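Long-range contacts in titin heart isoform N2-B (Homo sapiens, PDB 2BK8), which probably serves as a structural scaffold of the muscle sarcomere, this immunoglobulin-like domain, M1, coming from the M-band region of titin: residues A2-I8 / Y21-N27; Q33-Y37 / V57-Y61; I65-G71 / V92-R96. All coordinates share one frame; numbering follows the deposited sequence.

Overall arrangement
Along the chain the three contacts follow one another without nesting, all within one immunoglobulin I-set sandwich. Contact 1 edges the sheet of strands 4-5, 19-26, 57-62 and 49-54; contact 2 crosses from that sheet, at strand 57-62, to strand 33-38 of the facing one. Their centres lie about 10 Å apart and they touch: strand 19-26 pairs with strand 57-62, while Ile8 and Tyr21 pack on Trp36, so the two build one continuous hydrophobic interior between the sheets. Contact 3 lies at the far end, where the chain leaves strand 83-92, joining the loop before strand 71-78 to the C-terminal tail, about 26 Å from contact 1 and about 21 Å from contact 2 between centres.

Contact 1. Residues A2-I8 / Y21-N27; sequences AMVSGQI and YVCKIEN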
ATOM      1  N   ALA A   2       3.711  -9.000 -18.561  1.00 40.08           N
ATOM      2  CA  ALA A   2       3.385  -8.392 -17.246  1.00 39.46           C
ATOM      3  C   ALA A   2       2.361  -9.201 -16.377  1.00 38.68           C
ATOM      4  O   ALA A   2       2.044 -10.328 -16.746  1.00 43.94           O
ATOM      5  CB  ALA A   2       3.046  -6.926 -17.424  1.00 38.77           C
ATOM      6  N   MET A   3       1.833  -8.726 -15.243  1.00 37.96           N
ATOM      7  CA  MET A   3       1.817  -7.361 -14.764  1.00 33.88           C
ATOM      8  C   MET A   3       3.172  -6.806 -14.311  1.00 33.27           C
ATOM      9  O   MET A   3       4.152  -7.542 -14.127  1.00 34.37           O
ATOM     10  CB  MET A   3       0.757  -7.196 -13.644  1.00 33.15           C
ATOM     11  CG  MET A   3      -0.415  -8.194 -13.661  0.50 24.93           C
ATOM     12  SD  MET A   3      -1.404  -7.899 -12.189  0.50 30.31           S
ATOM     13  CE  MET A   3      -1.684  -9.502 -11.539  0.50 27.23           C
ATOM     14  N   VAL A   4       3.213  -5.488 -14.231  1.00 33.89           N
ATOM     15  CA  VAL A   4       4.237  -4.763 -13.483  1.00 33.21           C
ATOM     16  C   VAL A   4       3.516  -3.845 -12.516  1.00 33.22           C
ATOM     17  O   VAL A   4       2.589  -3.116 -12.899  1.00 33.60           O
ATOM     18  CB  VAL A   4       5.119  -3.920 -14.408  1.00 31.98           C
ATOM     19  CG1 VAL A   4       6.081  -3.033 -13.647  1.00 33.08           C
ATOM     20  CG2 VAL A   4       5.911  -4.816 -15.340  1.00 27.05           C
ATOM     21  N   SER A   5       3.914  -3.891 -11.249  1.00 33.23           N
ATOM     22  CA  SER A   5       3.426  -2.921 -10.295  1.00 33.74           C
ATOM     23  C   SER A   5       4.311  -1.669 -10.280  1.00 32.71           C
ATOM     24  O   SER A   5       5.544  -1.762 -10.149  1.00 32.12           O
ATOM     25  CB  SER A   5       3.312  -3.571  -8.912  1.00 33.00           C
ATOM     26  OG  SER A   5       4.588  -3.966  -8.431  1.00 37.18           O
ATOM     27  N   GLY A   6       3.685  -0.490 -10.426  1.00 32.63           N
ATOM     28  CA  GLY A   6       4.415   0.805 -10.499  1.00 32.40           C
ATOM     29  C   GLY A   6       5.057   1.300  -9.199  1.00 35.47           C
ATOM     30  O   GLY A   6       4.829   0.728  -8.130  1.00 35.95           O
ATOM     31  N   GLN A   7       5.874   2.361  -9.283  1.00 34.80           N
ATOM     32  CA  GLN A   7       6.520   2.916  -8.077  1.00 36.54           C
ATOM     33  C   GLN A   7       5.488   3.603  -7.184  1.00 35.98           C
ATOM     34  O   GLN A   7       4.556   4.250  -7.670  1.00 34.73           O
ATOM     35  CB  GLN A   7       7.616   3.941  -8.425  1.00 36.02           C
ATOM     36  CG  GLN A   7       8.672   3.456  -9.402  1.00 39.87           C
ATOM     37  CD  GLN A   7       9.417   4.605 -10.038  1.00 41.76           C
ATOM     38  OE1 GLN A   7       8.843   5.393 -10.792  1.00 47.59           O
ATOM     39  NE2 GLN A   7      10.699   4.703  -9.751  1.00 43.38           N
ATOM     40  N   ILE A   8       5.701   3.486  -5.875  1.00 33.86           N
ATOM     41  CA  ILE A   8       4.892   4.114  -4.834  1.00 36.27           C
ATOM     42  C   ILE A   8       5.815   5.104  -4.090  1.00 35.20           C
ATOM     43  O   ILE A   8       6.974   4.775  -3.779  1.00 35.12           O
ATOM     44  CB  ILE A   8       4.343   3.069  -3.853  1.00 34.36           C
ATOM     45  CG1 ILE A   8       3.476   2.003  -4.546  1.00 34.75           C
ATOM     46  CG2 ILE A   8       3.536   3.727  -2.707  1.00 35.39           C
ATOM     47  CD1 ILE A   8       3.148   0.792  -3.616  1.00 35.04           C
ATOM     48  N   TYR A  21      -1.190   5.890  -0.167  1.00 36.69           N
ATOM     49  CA  TYR A  21      -0.259   5.272  -1.099  1.00 35.30           C
ATOM     50  C   TYR A  21      -1.013   4.872  -2.387  1.00 36.68           C
ATOM     51  O   TYR A  21      -2.078   4.259  -2.337  1.00 36.42           O
ATOM     52  CB  TYR A  21       0.449   4.043  -0.485  1.00 36.61           C
ATOM     53  CG  TYR A  21       1.328   4.443   0.670  1.00 34.39           C
ATOM     54  CD1 TYR A  21       2.598   5.022   0.454  1.00 34.05           C
ATOM     55  CD2 TYR A  21       0.873   4.324   1.993  1.00 37.10           C
ATOM     56  CE1 TYR A  21       3.398   5.431   1.544  1.00 35.74           C
ATOM     57  CE2 TYR A  21       1.663   4.702   3.039  1.00 37.24           C
ATOM     58  CZ  TYR A  21       2.910   5.276   2.814  1.00 38.50           C
ATOM     59  OH  TYR A  21       3.651   5.683   3.910  1.00 36.76           O
ATOM     60  N   VAL A  22      -0.429   5.194  -3.529  1.00 37.34           N
ATOM     61  CA  VAL A  22      -1.061   4.922  -4.819  1.00 35.60           C
ATOM     62  C   VAL A  22      -0.114   4.092  -5.672  1.00 35.31           C
ATOM     63  O   VAL A  22       1.049   4.497  -5.941  1.00 36.38           O
ATOM     64  CB  VAL A  22      -1.418   6.240  -5.581  1.00 34.23           C
ATOM     65  CG1 VAL A  22      -1.918   5.916  -7.018  1.00 36.55           C
ATOM     66  CG2 VAL A  22      -2.423   7.078  -4.809  1.00 36.95           C
ATOM     67  N   CYS A  23      -0.610   2.945  -6.127  1.00 34.94           N
ATOM     68  CA  CYS A  23       0.189   2.063  -6.966  1.00 34.26           C
ATOM     69  C   CYS A  23      -0.548   1.787  -8.276  1.00 32.39           C
ATOM     70  O   CYS A  23      -1.641   1.203  -8.284  1.00 34.18           O
ATOM     71  CB  CYS A  23       0.519   0.743  -6.229  1.00 32.11           C
ATOM     72  SG  CYS A  23       1.537  -0.443  -7.260  1.00 35.24           S
ATOM     73  N   LYS A  24       0.055   2.199  -9.387  1.00 35.50           N
ATOM     74  CA  LYS A  24      -0.533   1.978 -10.710  1.00 34.52           C
ATOM     75  C   LYS A  24       0.014   0.692 -11.398  1.00 33.75           C
ATOM     76  O   LYS A  24       1.225   0.503 -11.489  1.00 34.20           O
ATOM     77  CB  LYS A  24      -0.305   3.244 -11.577  1.00 35.92           C
ATOM     78  CG  LYS A  24      -1.200   3.396 -12.772  1.00 38.24           C
ATOM     79  CD  LYS A  24      -0.909   4.723 -13.477  1.00 36.40           C
ATOM     80  CE  LYS A  24      -1.450   4.716 -14.888  1.00 35.52           C
ATOM     81  NZ  LYS A  24      -0.907   5.802 -15.757  1.00 32.88           N
ATOM     82  N   ILE A  25      -0.889  -0.198 -11.799  1.00 32.29           N
ATOM     83  CA  ILE A  25      -0.517  -1.502 -12.401  1.00 33.95           C
ATOM     84  C   ILE A  25      -0.584  -1.519 -13.925  1.00 32.58           C
ATOM     85  O   ILE A  25      -1.569  -1.074 -14.519  1.00 29.60           O
ATOM     86  CB  ILE A  25      -1.346  -2.655 -11.731  1.00 36.77           C
ATOM     87  CG1 ILE A  25      -0.977  -2.752 -10.247  1.00 39.64           C
ATOM     88  CG2 ILE A  25      -1.007  -3.999 -12.347  1.00 34.88           C
ATOM     89  CD1 ILE A  25      -2.164  -2.762  -9.251  1.00 41.07           C
ATOM     90  N   GLU A  26       0.490  -2.023 -14.549  1.00 24.62           N
ATOM     91  CA  GLU A  26       0.523  -2.243 -15.999  1.00 27.71           C
ATOM     92  C   GLU A  26       0.082  -3.672 -16.297  1.00 28.52           C
ATOM     93  O   GLU A  26       0.468  -4.611 -15.587  1.00 28.74           O
ATOM     94  CB  GLU A  26       1.920  -1.965 -16.539  1.00 26.15           C
ATOM     95  CG  GLU A  26       2.501  -0.562 -16.329  1.00 34.51           C
ATOM     96  CD  GLU A  26       1.609   0.604 -16.814  1.00 39.28           C
ATOM     97  OE1 GLU A  26       1.140   0.586 -17.973  1.00 41.01           O
ATOM     98  OE2 GLU A  26       1.426   1.570 -16.033  1.00 38.50           O
ATOM     99  N   ASN A  27      -0.707  -3.830 -17.366  1.00 29.34           N
ATOM    100  CA  ASN A  27      -1.196  -5.129 -17.868  1.00 31.73           C
ATOM    101  C   ASN A  27      -1.989  -5.958 -16.846  1.00 33.68           C
ATOM    102  O   ASN A  27      -1.875  -7.194 -16.780  1.00 32.38           O
ATOM    103  CB  ASN A  27      -0.076  -5.957 -18.532  1.00 29.74           C
ATOM    104  CG  ASN A  27       0.745  -5.160 -19.539  1.00 34.28           C
ATOM    105  OD1 ASN A  27       0.325  -4.957 -20.679  1.00 27.16           O
ATOM    106  ND2 ASN A  27       1.952  -4.755 -19.135  1.00 31.47           N
TER
HETATM  107  O   HOH W   1       2.527   3.765  -9.515  1.00 29.27           O
HETATM  108  O   HOH W   2       2.614   6.368  -6.473  1.00 39.29           O
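Ile8 reaches across to Tyr21, Val22 and Cys23 with every branch of its side chain. Its CB lies 4.2 Å from Val22 O. CG1, placed anti to the carbonyl carbon (chi1 -59°), runs 3.6 Å from Cys23 CB, and CD1 carries the chain on beside the same atom towards Cys23 SG. The other branch turns to the aromatic residue: CG2 meets Tyr21 CD1 at 3.5 Å, the two side chains crossing at about a right angle. Further inside, the isoleucine also touches Trp36 and Cys75. Residues 4-5 form the A strand of the immunoglobulin I-set sandwich and 21-26 belong to its B strand (19-26), the two paired antiparallel at the edge of one sheet. Val4 and Glu26 form a hydrogen-bonded pair: Glu26 N donates almost straight (165°) to Val4 O at 2.9 Å, and Val4 N returns a longer bond of 3.2 Å to Glu26 O. Gly6 N continues the ladder to Lys24 O, where a CB on residue 6 would run into that oxygen. Beyond it the two chains part and water takes over, one molecule joining Gln7 O to Lys24 N and a second joining Gln7 O to Val22 O. Ser5 sets its CB 4.0 Å from Cys23 SG, while its OG is hydrogen-bonded to Ser86 OG on strand 83-92.

Contact 2. Residues Q33-Y37 / V57-Y61; sequences QVTWY and VAILY
Trp36 is overlapped by Leu60, whose CB sits over the middle of the indole six-membered ring, 3.6 Å from its centroid and only 9° off the ring normal, a CH-pi contact. The leucine CG stands anti to its own nitrogen (chi1 168°), and this torsion, with chi2, lays CD2 beside the same ring, 3.7 Å from Trp36 CE3. At the ring edge, in its plane, Ala58 O lies 3.9 Å from Trp36 CZ2. The alanine CB also closes on CZ2, at 4.0 Å, and touches Val34 CG1 as well, so this small side chain meets both Val34 and Trp36, the two residues of 33-37 that point toward its strand. No hydrogen bond crosses: with strand axes 8.9 Å apart and inclined by 27°, this is packing between the two sheets of an immunoglobulin sandwich, strand C against strand E, built on the tryptophan characteristic of the C strand in this fold. Ile51 of strand 49-54 and Cys75 of strand 71-78 also touch the indole, Leu60 leans on Tyr73, and Val34 reaches Ile25 of strand 19-26 and Tyr53 of strand 49-54, while Ala58 is held by backbone bonding to Cys23 in the sheet of strand 57-62.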
ATOM      1  N   GLN A  33      -5.591  -9.619  -8.492  1.00 36.63           N
ATOM      2  CA  GLN A  33      -5.985  -9.421  -7.070  1.00 38.21           C
ATOM      3  C   GLN A  33      -4.866  -8.663  -6.328  1.00 36.59           C
ATOM      4  O   GLN A  33      -3.692  -8.992  -6.470  1.00 34.75           O
ATOM      5  CB  GLN A  33      -6.272 -10.760  -6.352  1.00 38.54           C
ATOM      6  CG  GLN A  33      -6.551 -10.612  -4.821  1.00 42.58           C
ATOM      7  CD  GLN A  33      -6.670 -11.940  -4.076  1.00 45.01           C
ATOM      8  OE1 GLN A  33      -5.669 -12.641  -3.848  1.00 49.51           O
ATOM      9  NE2 GLN A  33      -7.897 -12.285  -3.676  1.00 49.74           N
ATOM     10  N   VAL A  34      -5.233  -7.682  -5.496  1.00 35.81           N
ATOM     11  CA  VAL A  34      -4.236  -6.843  -4.803  1.00 35.23           C
ATOM     12  C   VAL A  34      -4.363  -7.016  -3.306  1.00 35.43           C
ATOM     13  O   VAL A  34      -5.486  -7.045  -2.790  1.00 32.68           O
ATOM     14  CB  VAL A  34      -4.466  -5.341  -5.110  1.00 35.77           C
ATOM     15  CG1 VAL A  34      -3.510  -4.434  -4.278  1.00 35.63           C
ATOM     16  CG2 VAL A  34      -4.331  -5.084  -6.591  1.00 38.33           C
ATOM     17  N   THR A  35      -3.226  -7.200  -2.628  1.00 32.96           N
ATOM     18  CA  THR A  35      -3.213  -7.278  -1.153  1.00 34.86           C
ATOM     19  C   THR A  35      -2.101  -6.357  -0.631  1.00 36.76           C
ATOM     20  O   THR A  35      -0.959  -6.397  -1.117  1.00 34.16           O
ATOM     21  CB  THR A  35      -2.953  -8.742  -0.652  1.00 34.34           C
ATOM     22  OG1 THR A  35      -3.892  -9.654  -1.255  1.00 34.79           O
ATOM     23  CG2 THR A  35      -3.080  -8.850   0.874  1.00 36.84           C
ATOM     24  N   TRP A  36      -2.423  -5.546   0.379  1.00 33.64           N
ATOM     25  CA  TRP A  36      -1.406  -4.687   1.026  1.00 34.83           C
ATOM     26  C   TRP A  36      -0.905  -5.293   2.352  1.00 33.80           C
ATOM     27  O   TRP A  36      -1.641  -6.032   3.023  1.00 33.69           O
ATOM     28  CB  TRP A  36      -1.971  -3.291   1.298  1.00 33.73           C
ATOM     29  CG  TRP A  36      -2.279  -2.464   0.080  1.00 35.19           C
ATOM     30  CD1 TRP A  36      -3.381  -2.560  -0.720  1.00 34.77           C
ATOM     31  CD2 TRP A  36      -1.462  -1.417  -0.477  1.00 35.80           C
ATOM     32  NE1 TRP A  36      -3.309  -1.621  -1.732  1.00 34.44           N
ATOM     33  CE2 TRP A  36      -2.149  -0.903  -1.598  1.00 29.48           C
ATOM     34  CE3 TRP A  36      -0.228  -0.839  -0.107  1.00 35.23           C
ATOM     35  CZ2 TRP A  36      -1.661   0.190  -2.364  1.00 33.76           C
ATOM     36  CZ3 TRP A  36       0.280   0.232  -0.870  1.00 35.76           C
ATOM     37  CH2 TRP A  36      -0.445   0.729  -2.017  1.00 34.38           C
ATOM     38  N   TYR A  37       0.342  -4.972   2.717  1.00 32.90           N
ATOM     39  CA  TYR A  37       0.945  -5.392   4.000  1.00 33.67           C
ATOM     40  C   TYR A  37       1.633  -4.207   4.689  1.00 35.60           C
ATOM     41  O   TYR A  37       2.189  -3.336   4.034  1.00 37.12           O
ATOM     42  CB  TYR A  37       1.967  -6.526   3.817  1.00 33.04           C
ATOM     43  CG  TYR A  37       1.430  -7.803   3.181  1.00 32.11           C
ATOM     44  CD1 TYR A  37       1.164  -8.951   3.943  1.00 29.79           C
ATOM     45  CD2 TYR A  37       1.227  -7.873   1.795  1.00 32.80           C
ATOM     46  CE1 TYR A  37       0.683 -10.119   3.340  1.00 33.38           C
ATOM     47  CE2 TYR A  37       0.735  -8.993   1.218  1.00 33.02           C
ATOM     48  CZ  TYR A  37       0.455 -10.118   1.973  1.00 32.87           C
ATOM     49  OH  TYR A  37      -0.020 -11.257   1.313  1.00 34.88           O
ATOM     50  N   VAL A  57      -5.642   0.734 -10.734  1.00 31.42           N
ATOM     51  CA  VAL A  57      -5.205   1.647  -9.660  1.00 35.64           C
ATOM     52  C   VAL A  57      -5.523   1.108  -8.260  1.00 34.61           C
ATOM     53  O   VAL A  57      -6.711   0.976  -7.870  1.00 34.47           O
ATOM     54  CB  VAL A  57      -5.784   3.067  -9.871  1.00 33.07           C
ATOM     55  CG1 VAL A  57      -5.199   4.076  -8.846  1.00 35.66           C
ATOM     56  CG2 VAL A  57      -5.516   3.548 -11.312  1.00 34.57           C
ATOM     57  N   ALA A  58      -4.461   0.797  -7.509  1.00 34.13           N
ATOM     58  CA  ALA A  58      -4.565   0.414  -6.082  1.00 34.10           C
ATOM     59  C   ALA A  58      -4.292   1.592  -5.141  1.00 35.59           C
ATOM     60  O   ALA A  58      -3.272   2.291  -5.255  1.00 34.29           O
ATOM     61  CB  ALA A  58      -3.606  -0.751  -5.768  1.00 33.38           C
ATOM     62  N   ILE A  59      -5.182   1.794  -4.169  1.00 34.22           N
ATOM     63  CA  ILE A  59      -5.055   2.902  -3.219  1.00 36.46           C
ATOM     64  C   ILE A  59      -5.229   2.422  -1.771  1.00 35.94           C
ATOM     65  O   ILE A  59      -6.226   1.760  -1.430  1.00 36.34           O
ATOM     66  CB  ILE A  59      -6.058   4.072  -3.533  1.00 37.82           C
ATOM     67  CG1 ILE A  59      -5.926   4.568  -4.977  1.00 38.41           C
ATOM     68  CG2 ILE A  59      -5.933   5.191  -2.497  1.00 38.76           C
ATOM     69  CD1 ILE A  59      -6.939   5.694  -5.355  1.00 38.33           C
ATOM     70  N   LEU A  60      -4.226   2.705  -0.949  1.00 36.74           N
ATOM     71  CA  LEU A  60      -4.272   2.474   0.494  1.00 35.69           C
ATOM     72  C   LEU A  60      -4.283   3.800   1.249  1.00 35.67           C
ATOM     73  O   LEU A  60      -3.374   4.609   1.131  1.00 33.98           O
ATOM     74  CB  LEU A  60      -3.077   1.606   0.981  1.00 33.86           C
ATOM     75  CG  LEU A  60      -2.905   1.562   2.518  1.00 34.66           C
ATOM     76  CD1 LEU A  60      -4.031   0.762   3.216  1.00 35.78           C
ATOM     77  CD2 LEU A  60      -1.522   0.967   2.883  1.00 35.85           C
ATOM     78  N   TYR A  61      -5.318   4.016   2.049  1.00 34.24           N
ATOM     79  CA  TYR A  61      -5.376   5.165   2.955  1.00 37.77           C
ATOM     80  C   TYR A  61      -5.238   4.699   4.399  1.00 37.11           C
ATOM     81  O   TYR A  61      -6.027   3.873   4.867  1.00 37.47           O
ATOM     82  CB  TYR A  61      -6.680   5.922   2.780  1.00 39.48           C
ATOM     83  CG  TYR A  61      -6.605   7.060   1.798  1.00 45.20           C
ATOM     84  CD1 TYR A  61      -6.588   6.809   0.438  1.00 46.64           C
ATOM     85  CD2 TYR A  61      -6.552   8.380   2.226  1.00 43.39           C
ATOM     86  CE1 TYR A  61      -6.527   7.839  -0.481  1.00 48.92           C
ATOM     87  CE2 TYR A  61      -6.481   9.434   1.311  1.00 47.86           C
ATOM     88  CZ  TYR A  61      -6.460   9.147  -0.045  1.00 46.81           C
ATOM     89  OH  TYR A  61      -6.426  10.153  -1.001  1.00 47.47           O
TER

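Contact 3. Residues I65-G71 / V92-R96; sequences ITKLDDG and VKGVR
Asp70 turns its carboxylate away from its own nitrogen (chi1 -173°) and out to the backbone of Val92, while Arg96, extended from CG to NE, brings its guanidinium back to the same group. The two carboxylate oxygens divide the work. OD1 accepts Arg96 NE on its syn lone pair at 2.8 Å, the core of a salt bridge, with a weak second bond from NH2; the carboxylate and guanidinium planes stand 51° apart, and OD1 comes to the guanidinium edge, tilted a little (18°) from its plane. OD2 is approached on its anti side by Val92 N at 2.9 Å, nearly straight but well out of the carboxylate plane. A water molecule adds a further bond, donating to Asp70 OD2 at 2.7 Å and to Val92 O and accepting from Arg96 N, and so ties both ends of the tail turn to one oxygen. These donors would probably stabilise the negative charge. Replacing Asp70 with an alanine would probably leave Val92 N without this acceptor and Arg96 NE without its carboxylate mate, setting the tail freer to move. Apolar atoms fill in around the bonds. Val95 CG1 slides along the aspartate, 3.7 Å from Asp70 CG, and Val95 CG2 lies 4.0 Å from Lys67 CG. Val92 CG2 packs on Ile65 CG2 at 3.9 Å. Lys67 carries its amine on to Glu15, and Arg96 NH2 has a second charged partner in Glu89. Asp69, Gly71 and Tyr73 belong to the D-x-G-x-Y-x-C pattern of immunoglobulin domains, and Tyr73 OH bonds back to Asp69 O as a tyrosine corner. The loop 65-71, with its 3-10 turn at 67-69, joins strand 57-62 to strand 71-78, and the tail folds against it as it leaves strand 83-92.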
ATOM      1  N   ILE A  65      -3.190   8.295  12.516  1.00 32.86           N
ATOM      2  CA  ILE A  65      -1.766   7.900  12.582  1.00 33.59           C
ATOM      3  C   ILE A  65      -1.208   7.899  14.017  1.00 31.50           C
ATOM      4  O   ILE A  65      -1.566   8.777  14.862  1.00 30.78           O
ATOM      5  CB  ILE A  65      -0.892   8.767  11.590  1.00 32.06           C
ATOM      6  CG1 ILE A  65      -1.186   8.367  10.122  1.00 32.86           C
ATOM      7  CG2 ILE A  65       0.620   8.765  12.011  1.00 31.14           C
ATOM      8  CD1 ILE A  65      -0.611   7.053   9.688  1.00 37.51           C
ATOM      9  N   THR A  66      -0.401   6.883  14.346  1.00 30.91           N
ATOM     10  CA  THR A  66       0.368   6.868  15.621  1.00 33.35           C
ATOM     11  C   THR A  66       1.835   6.535  15.309  1.00 32.11           C
ATOM     12  O   THR A  66       2.172   6.155  14.179  1.00 33.03           O
ATOM     13  CB  THR A  66      -0.141   5.811  16.685  1.00 33.72           C
ATOM     14  OG1 THR A  66       0.193   4.472  16.243  1.00 34.25           O
ATOM     15  CG2 THR A  66      -1.644   5.936  16.941  1.00 34.18           C
ATOM     16  N   LYS A  67       2.709   6.653  16.304  1.00 32.71           N
ATOM     17  CA  LYS A  67       4.107   6.207  16.151  1.00 34.37           C
ATOM     18  C   LYS A  67       4.236   4.743  15.681  1.00 32.63           C
ATOM     19  O   LYS A  67       5.197   4.400  14.981  1.00 36.17           O
ATOM     20  CB  LYS A  67       4.900   6.447  17.449  1.00 33.65           C
ATOM     21  CG  LYS A  67       5.234   7.935  17.687  1.00 32.80           C
ATOM     22  CD  LYS A  67       6.175   8.101  18.875  1.00 34.02           C
ATOM     23  CE  LYS A  67       6.500   9.547  19.138  1.00 36.18           C
ATOM     24  NZ  LYS A  67       5.389  10.180  19.887  1.00 34.04           N
ATOM     25  N   LEU A  68       3.276   3.882  16.052  1.00 33.35           N
ATOM     26  CA  LEU A  68       3.288   2.459  15.619  1.00 33.31           C
ATOM     27  C   LEU A  68       3.295   2.273  14.107  1.00 33.47           C
ATOM     28  O   LEU A  68       3.734   1.240  13.616  1.00 36.17           O
ATOM     29  CB  LEU A  68       2.096   1.685  16.163  1.00 32.25           C
ATOM     30  CG  LEU A  68       2.049   1.440  17.674  1.00 30.94           C
ATOM     31  CD1 LEU A  68       0.731   0.758  18.005  1.00 35.98           C
ATOM     32  CD2 LEU A  68       3.216   0.581  18.182  1.00 35.25           C
ATOM     33  N   ASP A  69       2.782   3.276  13.388  1.00 34.41           N
ATOM     34  CA  ASP A  69       2.574   3.185  11.941  1.00 31.53           C
ATOM     35  C   ASP A  69       3.830   3.420  11.096  1.00 35.26           C
ATOM     36  O   ASP A  69       3.785   3.197   9.889  1.00 34.67           O
ATOM     37  CB  ASP A  69       1.392   4.115  11.496  1.00 31.62           C
ATOM     38  CG  ASP A  69       0.066   3.717  12.155  1.00 33.16           C
ATOM     39  OD1 ASP A  69      -0.252   2.491  12.217  1.00 34.45           O
ATOM     40  OD2 ASP A  69      -0.650   4.621  12.657  1.00 35.17           O
ATOM     41  N   ASP A  70       4.922   3.860  11.731  1.00 32.67           N
ATOM     42  CA  ASP A  70       6.208   4.096  11.055  1.00 34.61           C
ATOM     43  C   ASP A  70       6.807   2.746  10.603  1.00 36.85           C
ATOM     44  O   ASP A  70       7.011   1.839  11.425  1.00 37.83           O
ATOM     45  CB  ASP A  70       7.151   4.908  11.974  1.00 36.38           C
ATOM     46  CG  ASP A  70       8.460   5.337  11.287  1.00 34.85           C
ATOM     47  OD1 ASP A  70       9.168   4.443  10.762  1.00 37.44           O
ATOM     48  OD2 ASP A  70       8.788   6.557  11.303  1.00 35.05           O
ATOM     49  N   GLY A  71       7.070   2.622   9.298  1.00 36.45           N
ATOM     50  CA  GLY A  71       7.722   1.425   8.704  1.00 36.15           C
ATOM     51  C   GLY A  71       7.558   1.278   7.196  1.00 39.54           C
ATOM     52  O   GLY A  71       7.447   2.278   6.448  1.00 38.37           O
ATOM     53  N   VAL A  92       7.048   8.783  10.789  1.00 34.79           N
ATOM     54  CA  VAL A  92       6.443   9.582  11.887  1.00 35.76           C
ATOM     55  C   VAL A  92       7.511  10.259  12.777  1.00 36.47           C
ATOM     56  O   VAL A  92       8.476   9.612  13.203  1.00 39.03           O
ATOM     57  CB  VAL A  92       5.502   8.690  12.769  1.00 34.13           C
ATOM     58  CG1 VAL A  92       4.801   9.521  13.887  1.00 35.26           C
ATOM     59  CG2 VAL A  92       4.471   7.956  11.918  1.00 37.89           C
ATOM     60  N   LYS A  93       7.329  11.544  13.081  1.00 36.56           N
ATOM     61  CA  LYS A  93       8.246  12.300  13.967  1.00 37.44           C
ATOM     62  C   LYS A  93       8.410  11.629  15.340  1.00 35.26           C
ATOM     63  O   LYS A  93       7.426  11.229  15.940  1.00 36.47           O
ATOM     64  CB  LYS A  93       7.766  13.747  14.133  1.00 38.77           C
ATOM     65  CG  LYS A  93       8.728  14.627  14.911  1.00 40.78           C
ATOM     66  CD  LYS A  93       8.584  16.088  14.497  1.00 42.70           C
ATOM     67  CE  LYS A  93       9.755  16.944  14.994  1.00 41.74           C
ATOM     68  NZ  LYS A  93       9.634  17.320  16.443  1.00 45.50           N
ATOM     69  N   GLY A  94       9.658  11.443  15.788  1.00 36.42           N
ATOM     70  CA  GLY A  94       9.947  10.809  17.098  1.00 36.36           C
ATOM     71  C   GLY A  94      10.349   9.332  17.065  1.00 38.09           C
ATOM     72  O   GLY A  94      10.751   8.781  18.103  1.00 36.29           O
ATOM     73  N   VAL A  95      10.239   8.695  15.892  1.00 36.66           N
ATOM     74  CA  VAL A  95      10.537   7.252  15.725  1.00 39.87           C
ATOM     75  C   VAL A  95      11.978   6.960  15.276  1.00 41.99           C
ATOM     76  O   VAL A  95      12.777   6.411  16.050  1.00 44.16           O
ATOM     77  CB  VAL A  95       9.555   6.541  14.732  1.00 37.95           C
ATOM     78  CG1 VAL A  95       9.856   5.009  14.660  1.00 35.29           C
ATOM     79  CG2 VAL A  95       8.104   6.780  15.124  1.00 38.02           C
ATOM     80  N   ARG A  96      12.285   7.306  14.026  1.00 41.30           N
ATOM     81  CA  ARG A  96      13.636   7.140  13.461  1.00 41.79           C
ATOM     82  C   ARG A  96      14.529   8.327  13.813  1.00 42.57           C
ATOM     83  O   ARG A  96      14.045   9.456  13.967  1.00 41.06           O
ATOM     84  CB  ARG A  96      13.579   7.003  11.927  1.00 42.48           C
ATOM     85  CG  ARG A  96      12.623   5.913  11.397  1.00 39.49           C
ATOM     86  CD  ARG A  96      12.744   5.677   9.902  1.00 40.50           C
ATOM     87  NE  ARG A  96      11.499   5.099   9.362  1.00 38.70           N
ATOM     88  CZ  ARG A  96      11.399   4.393   8.236  1.00 33.57           C
ATOM     89  NH1 ARG A  96      12.465   4.151   7.469  1.00 35.38           N
ATOM     90  NH2 ARG A  96      10.210   3.944   7.864  1.00 33.79           N
TER
HETATM   91  O   HOH W   3      10.542   8.493  12.061  1.00 37.09           O